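Local coordinates for protein TRAP-type transporter, periplasmic component (Cupriavidus necator, PDB 4P8B) that binds (S)-2-acetolactate and probably delivers it to a TRAP transporter as its periplasmic solute-binding component, at residues F111-L123 and V234-F246. Sequence-based numbering, arbitrary orientation.
Sequences FSLPFLMPDYKAL and VTTWGYVADPLIF
Phe115, the third residue of the type II beta turn Leu113 to Leu116, and Phe111 just before the turn pack on the segment joining strand 233-235 to strand 241-249, which belong to different sheets of the two-domain alpha/beta fold of periplasmic solute-binding proteins. Two CH-pi contacts hold the aromatic rings. Pro243 CG lies almost on the ring normal of Phe111, 4° off it and 3.6 Å from the centroid, so the proline covers the middle of that face. On the Phe115 ring, Tyr239 CB sits over one face but displaced; CZ is the ring atom nearest it, at 3.4 Å. Phe115 CG stands anti to its carbonyl carbon (chi1 -57°), which swings the ring back over Tyr239 although CB points away.

The same ring turns an edge toward the face of Trp237 in an offset edge-to-face pair, planes at 83°, and its rim also meets Trp237 O near the ring plane. Aliphatic packing continues where CE of selenomethionine Met117, brought round by a bend at chi3, touches Ala241 CB at 3.9 Å, and where Leu123 reaches Ala241 and Pro243. Val240 points toward segment 111-123 and sets CG1 against Ser112 O at 3.4 Å.

The polar links converge on backbone atoms. Phe115 N donates to Tyr239 O at 2.8 Å, and water 1 bridges that oxygen to Met117 N. Waters 2 and 3 lie between Met117 O and Gly238 O. Asp242, whose CB points away from segment 111-123, touches the bound acetolactate and forms a salt bridge with Arg155, whereas buried Ala241 N has no polar partner and faces Met117 CE at 3.5 Å.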
loop_
_atom_site.group_PDB
_atom_site.type_symbol
_atom_site.label_atom_id
_atom_site.label_comp_id
_atom_site.label_asym_id
_atom_site.label_seq_id
_atom_site.Cartn_x
_atom_site.Cartn_y
_atom_site.Cartn_z
ATOM N N PHE A 111 -4.900 -4.849 -6.743
ATOM C CA PHE A 111 -3.566 -4.300 -6.717
ATOM C C PHE A 111 -2.517 -5.273 -6.166
ATOM O O PHE A 111 -1.296 -5.042 -6.300
ATOM C CB PHE A 111 -3.531 -2.976 -5.922
ATOM C CG PHE A 111 -4.428 -1.918 -6.493
ATOM C CD1 PHE A 111 -4.076 -1.264 -7.677
ATOM C CD2 PHE A 111 -5.623 -1.583 -5.886
ATOM C CE1 PHE A 111 -4.893 -0.301 -8.214
ATOM C CE2 PHE A 111 -6.447 -0.617 -6.445
ATOM C CZ PHE A 111 -6.076 0.020 -7.594
ATOM N N SER A 112 -3.001 -6.358 -5.561
ATOM C CA SER A 112 -2.154 -7.396 -5.000
ATOM C C SER A 112 -1.973 -8.580 -5.946
ATOM O O SER A 112 -1.314 -9.535 -5.586
ATOM C CB SER A 112 -2.746 -7.900 -3.684
ATOM O OG SER A 112 -2.818 -6.808 -2.778
ATOM N N LEU A 113 -2.572 -8.562 -7.132
ATOM C CA LEU A 113 -2.366 -9.665 -8.070
ATOM C C LEU A 113 -0.918 -9.705 -8.531
ATOM O O LEU A 113 -0.399 -8.710 -9.024
ATOM C CB LEU A 113 -3.260 -9.499 -9.290
ATOM C CG LEU A 113 -4.752 -9.712 -9.072
ATOM C CD1 LEU A 113 -5.522 -9.226 -10.300
ATOM C CD2 LEU A 113 -5.054 -11.173 -8.787
ATOM N N PRO A 114 -0.253 -10.855 -8.374
ATOM C CA PRO A 114 1.194 -10.866 -8.643
ATOM C C PRO A 114 1.503 -10.626 -10.121
ATOM O O PRO A 114 0.964 -11.290 -10.993
ATOM C CB PRO A 114 1.630 -12.267 -8.172
ATOM C CG PRO A 114 0.358 -13.095 -8.167
ATOM C CD PRO A 114 -0.743 -12.121 -7.823
ATOM N N PHE A 115 2.331 -9.617 -10.377
ATOM C CA PHE A 115 2.843 -9.264 -11.697
ATOM C C PHE A 115 1.788 -8.733 -12.650
ATOM O O PHE A 115 1.892 -8.867 -13.861
ATOM C CB PHE A 115 3.701 -10.411 -12.268
ATOM C CG PHE A 115 4.837 -10.769 -11.350
ATOM C CD1 PHE A 115 5.961 -9.947 -11.283
ATOM C CD2 PHE A 115 4.744 -11.827 -10.482
ATOM C CE1 PHE A 115 6.972 -10.216 -10.411
ATOM C CE2 PHE A 115 5.766 -12.095 -9.607
ATOM C CZ PHE A 115 6.859 -11.278 -9.562
ATOM N N LEU A 116 0.780 -8.071 -12.089
ATOM C CA LEU A 116 -0.194 -7.323 -12.887
ATOM C C LEU A 116 0.386 -6.064 -13.531
ATOM O O LEU A 116 0.099 -5.773 -14.674
ATOM C CB LEU A 116 -1.385 -6.910 -12.022
ATOM C CG LEU A 116 -2.457 -6.059 -12.705
ATOM C CD1 LEU A 116 -3.221 -6.823 -13.762
ATOM C CD2 LEU A 116 -3.426 -5.511 -11.664
HETATM N N MSE A 117 1.183 -5.305 -12.782
HETATM C CA MSE A 117 1.578 -3.958 -13.187
HETATM C C MSE A 117 3.081 -3.850 -13.442
HETATM O O MSE A 117 3.873 -3.939 -12.505
HETATM C CB MSE A 117 1.214 -2.972 -12.081
HETATM C CG MSE A 117 -0.270 -2.892 -11.794
HETATM SE SE MSE A 117 -0.734 -1.716 -10.347
HETATM C CE MSE A 117 -0.026 -2.757 -8.869
ATOM N N PRO A 118 3.486 -3.610 -14.688
ATOM C CA PRO A 118 4.936 -3.574 -14.964
ATOM C C PRO A 118 5.669 -2.331 -14.467
ATOM O O PRO A 118 6.886 -2.384 -14.278
ATOM C CB PRO A 118 5.018 -3.603 -16.492
ATOM C CG PRO A 118 3.751 -4.206 -16.939
ATOM C CD PRO A 118 2.699 -3.798 -15.919
ATOM N N ASP A 119 4.967 -1.229 -14.263
ATOM C CA ASP A 119 5.634 0.037 -14.000
ATOM C C ASP A 119 4.638 1.064 -13.436
ATOM O O ASP A 119 3.457 0.761 -13.233
ATOM C CB ASP A 119 6.322 0.551 -15.281
ATOM C CG ASP A 119 5.386 0.613 -16.480
ATOM O OD1 ASP A 119 4.177 0.882 -16.317
ATOM O OD2 ASP A 119 5.867 0.446 -17.619
ATOM N N TYR A 120 5.117 2.272 -13.150
ATOM C CA TYR A 120 4.275 3.315 -12.574
ATOM C C TYR A 120 3.174 3.739 -13.536
ATOM O O TYR A 120 2.073 4.066 -13.103
ATOM C CB TYR A 120 5.122 4.524 -12.135
ATOM C CG TYR A 120 6.064 4.145 -11.011
ATOM C CD1 TYR A 120 5.606 3.994 -9.709
ATOM C CD2 TYR A 120 7.396 3.867 -11.270
ATOM C CE1 TYR A 120 6.450 3.611 -8.705
ATOM C CE2 TYR A 120 8.266 3.474 -10.257
ATOM C CZ TYR A 120 7.783 3.347 -8.975
ATOM O OH TYR A 120 8.650 2.945 -7.966
ATOM N N LYS A 121 3.459 3.733 -14.833
ATOM C CA LYS A 121 2.460 4.095 -15.833
ATOM C C LYS A 121 1.279 3.129 -15.728
ATOM O O LYS A 121 0.127 3.523 -15.926
ATOM C CB LYS A 121 3.072 4.074 -17.230
ATOM C CG LYS A 121 2.329 4.932 -18.238
ATOM C CD LYS A 121 3.180 5.191 -19.491
ATOM C CE LYS A 121 2.481 6.125 -20.456
ATOM N NZ LYS A 121 3.279 6.338 -21.701
ATOM N N ALA A 122 1.550 1.879 -15.395
ATOM C CA ALA A 122 0.508 0.868 -15.270
ATOM C C ALA A 122 -0.343 1.119 -14.043
ATOM O O ALA A 122 -1.565 1.012 -14.107
ATOM C CB ALA A 122 1.121 -0.525 -15.234
ATOM N N LEU A 123 0.280 1.438 -12.918
ATOM C CA LEU A 123 -0.477 1.740 -11.728
ATOM C C LEU A 123 -1.366 2.962 -11.962
ATOM O O LEU A 123 -2.555 2.971 -11.602
ATOM C CB LEU A 123 0.500 1.965 -10.558
ATOM C CG LEU A 123 -0.048 2.424 -9.208
ATOM C CD1 LEU A 123 -1.152 1.528 -8.729
ATOM C CD2 LEU A 123 1.055 2.508 -8.158
ATOM N N VAL A 234 17.920 -7.186 -1.086
ATOM C CA VAL A 234 16.663 -6.742 -1.667
ATOM C C VAL A 234 16.632 -7.126 -3.136
ATOM O O VAL A 234 17.627 -6.977 -3.824
ATOM C CB VAL A 234 16.541 -5.199 -1.593
ATOM C CG1 VAL A 234 15.374 -4.694 -2.444
ATOM C CG2 VAL A 234 16.400 -4.734 -0.167
ATOM N N THR A 235 15.476 -7.595 -3.611
ATOM C CA THR A 235 15.256 -7.775 -5.050
ATOM C C THR A 235 14.112 -6.901 -5.491
ATOM O O THR A 235 13.026 -6.961 -4.930
ATOM C CB THR A 235 14.974 -9.227 -5.379
ATOM O OG1 THR A 235 16.138 -9.971 -5.063
ATOM C CG2 THR A 235 14.661 -9.424 -6.882
ATOM N N THR A 236 14.384 -6.068 -6.493
ATOM C CA THR A 236 13.400 -5.096 -6.925
ATOM C C THR A 236 12.437 -5.698 -7.954
ATOM O O THR A 236 12.274 -5.165 -9.064
ATOM C CB THR A 236 14.085 -3.874 -7.513
ATOM O OG1 THR A 236 14.940 -4.291 -8.583
ATOM C CG2 THR A 236 14.895 -3.129 -6.432
ATOM N N TRP A 237 11.811 -6.803 -7.594
ATOM C CA TRP A 237 10.929 -7.540 -8.505
ATOM C C TRP A 237 9.614 -6.851 -8.844
ATOM O O TRP A 237 8.966 -7.250 -9.804
ATOM C CB TRP A 237 10.657 -8.909 -7.934
ATOM C CG TRP A 237 9.894 -8.979 -6.627
ATOM C CD1 TRP A 237 9.570 -7.953 -5.771
ATOM C CD2 TRP A 237 9.366 -10.164 -6.039
ATOM N NE1 TRP A 237 8.895 -8.451 -4.688
ATOM C CE2 TRP A 237 8.741 -9.801 -4.830
ATOM C CE3 TRP A 237 9.381 -11.516 -6.415
ATOM C CZ2 TRP A 237 8.107 -10.730 -4.025
ATOM C CZ3 TRP A 237 8.757 -12.430 -5.615
ATOM C CH2 TRP A 237 8.132 -12.037 -4.421
ATOM N N GLY A 238 9.219 -5.823 -8.110
ATOM C CA GLY A 238 8.010 -5.084 -8.427
ATOM C C GLY A 238 6.766 -5.944 -8.478
ATOM O O GLY A 238 5.869 -5.653 -9.297
ATOM N N TYR A 239 6.631 -6.971 -7.647
ATOM C CA TYR A 239 5.581 -7.965 -7.859
ATOM C C TYR A 239 4.179 -7.374 -7.709
ATOM O O TYR A 239 3.259 -7.767 -8.446
ATOM C CB TYR A 239 5.749 -9.234 -7.016
ATOM C CG TYR A 239 5.323 -9.180 -5.550
ATOM C CD1 TYR A 239 5.758 -8.172 -4.668
ATOM C CD2 TYR A 239 4.549 -10.190 -5.035
ATOM C CE1 TYR A 239 5.377 -8.184 -3.331
ATOM C CE2 TYR A 239 4.192 -10.229 -3.707
ATOM C CZ TYR A 239 4.607 -9.216 -2.855
ATOM O OH TYR A 239 4.217 -9.285 -1.542
ATOM N N VAL A 240 4.001 -6.433 -6.776
ATOM C CA VAL A 240 2.745 -5.711 -6.619
ATOM C C VAL A 240 3.086 -4.291 -6.196
ATOM O O VAL A 240 4.222 -3.999 -5.822
ATOM C CB VAL A 240 1.860 -6.320 -5.502
ATOM C CG1 VAL A 240 1.546 -7.773 -5.770
ATOM C CG2 VAL A 240 2.501 -6.144 -4.133
ATOM N N ALA A 241 2.094 -3.415 -6.211
ATOM C CA ALA A 241 2.229 -2.101 -5.601
ATOM C C ALA A 241 0.926 -1.769 -4.911
ATOM O O ALA A 241 -0.136 -1.969 -5.496
ATOM C CB ALA A 241 2.569 -1.032 -6.607
ATOM N N ASP A 242 0.990 -1.236 -3.696
ATOM C CA ASP A 242 -0.209 -0.789 -3.019
ATOM C C ASP A 242 -0.368 0.718 -3.129
ATOM O O ASP A 242 0.487 1.478 -2.624
ATOM C CB ASP A 242 -0.337 -1.291 -1.546
ATOM C CG ASP A 242 0.827 -0.932 -0.633
ATOM O OD1 ASP A 242 2.009 -1.059 -1.027
ATOM O OD2 ASP A 242 0.545 -0.627 0.559
ATOM N N PRO A 243 -1.446 1.161 -3.770
ATOM C CA PRO A 243 -1.828 2.565 -3.659
ATOM C C PRO A 243 -2.419 2.831 -2.304
ATOM O O PRO A 243 -2.715 1.911 -1.543
ATOM C CB PRO A 243 -2.828 2.742 -4.798
ATOM C CG PRO A 243 -3.375 1.389 -5.074
ATOM C CD PRO A 243 -2.411 0.372 -4.558
ATOM N N LEU A 244 -2.597 4.113 -2.019
ATOM C CA LEU A 244 -3.313 4.556 -0.838
ATOM C C LEU A 244 -4.603 5.200 -1.259
ATOM O O LEU A 244 -4.700 5.721 -2.363
ATOM C CB LEU A 244 -2.478 5.564 -0.041
ATOM C CG LEU A 244 -1.078 5.145 0.374
ATOM C CD1 LEU A 244 -0.336 6.303 1.027
ATOM C CD2 LEU A 244 -1.112 3.923 1.276
ATOM N N ILE A 245 -5.588 5.208 -0.362
ATOM C CA ILE A 245 -6.843 5.907 -0.594
ATOM C C ILE A 245 -7.149 6.786 0.610
ATOM O O ILE A 245 -7.052 6.358 1.768
ATOM C CB ILE A 245 -8.016 4.934 -0.850
ATOM C CG1 ILE A 245 -7.647 3.954 -1.972
ATOM C CG2 ILE A 245 -9.286 5.701 -1.199
ATOM C CD1 ILE A 245 -8.718 2.896 -2.233
ATOM N N PHE A 246 -7.520 8.025 0.293
ATOM C CA PHE A 246 -7.952 9.032 1.256
ATOM C C PHE A 246 -9.469 8.875 1.407
ATOM O O PHE A 246 -10.195 8.989 0.404
ATOM C CB PHE A 246 -7.626 10.445 0.723
ATOM C CG PHE A 246 -6.157 10.780 0.648
ATOM C CD1 PHE A 246 -5.332 10.160 -0.259
ATOM C CD2 PHE A 246 -5.615 11.758 1.481
ATOM C CE1 PHE A 246 -4.010 10.479 -0.323
ATOM C CE2 PHE A 246 -4.285 12.075 1.416
ATOM C CZ PHE A 246 -3.485 11.447 0.529
HETATM O O HOH W 1 1.861 -5.772 -10.086
HETATM O O HOH W 2 4.508 -6.511 -11.600
HETATM O O HOH W 3 6.577 -4.057 -11.599
#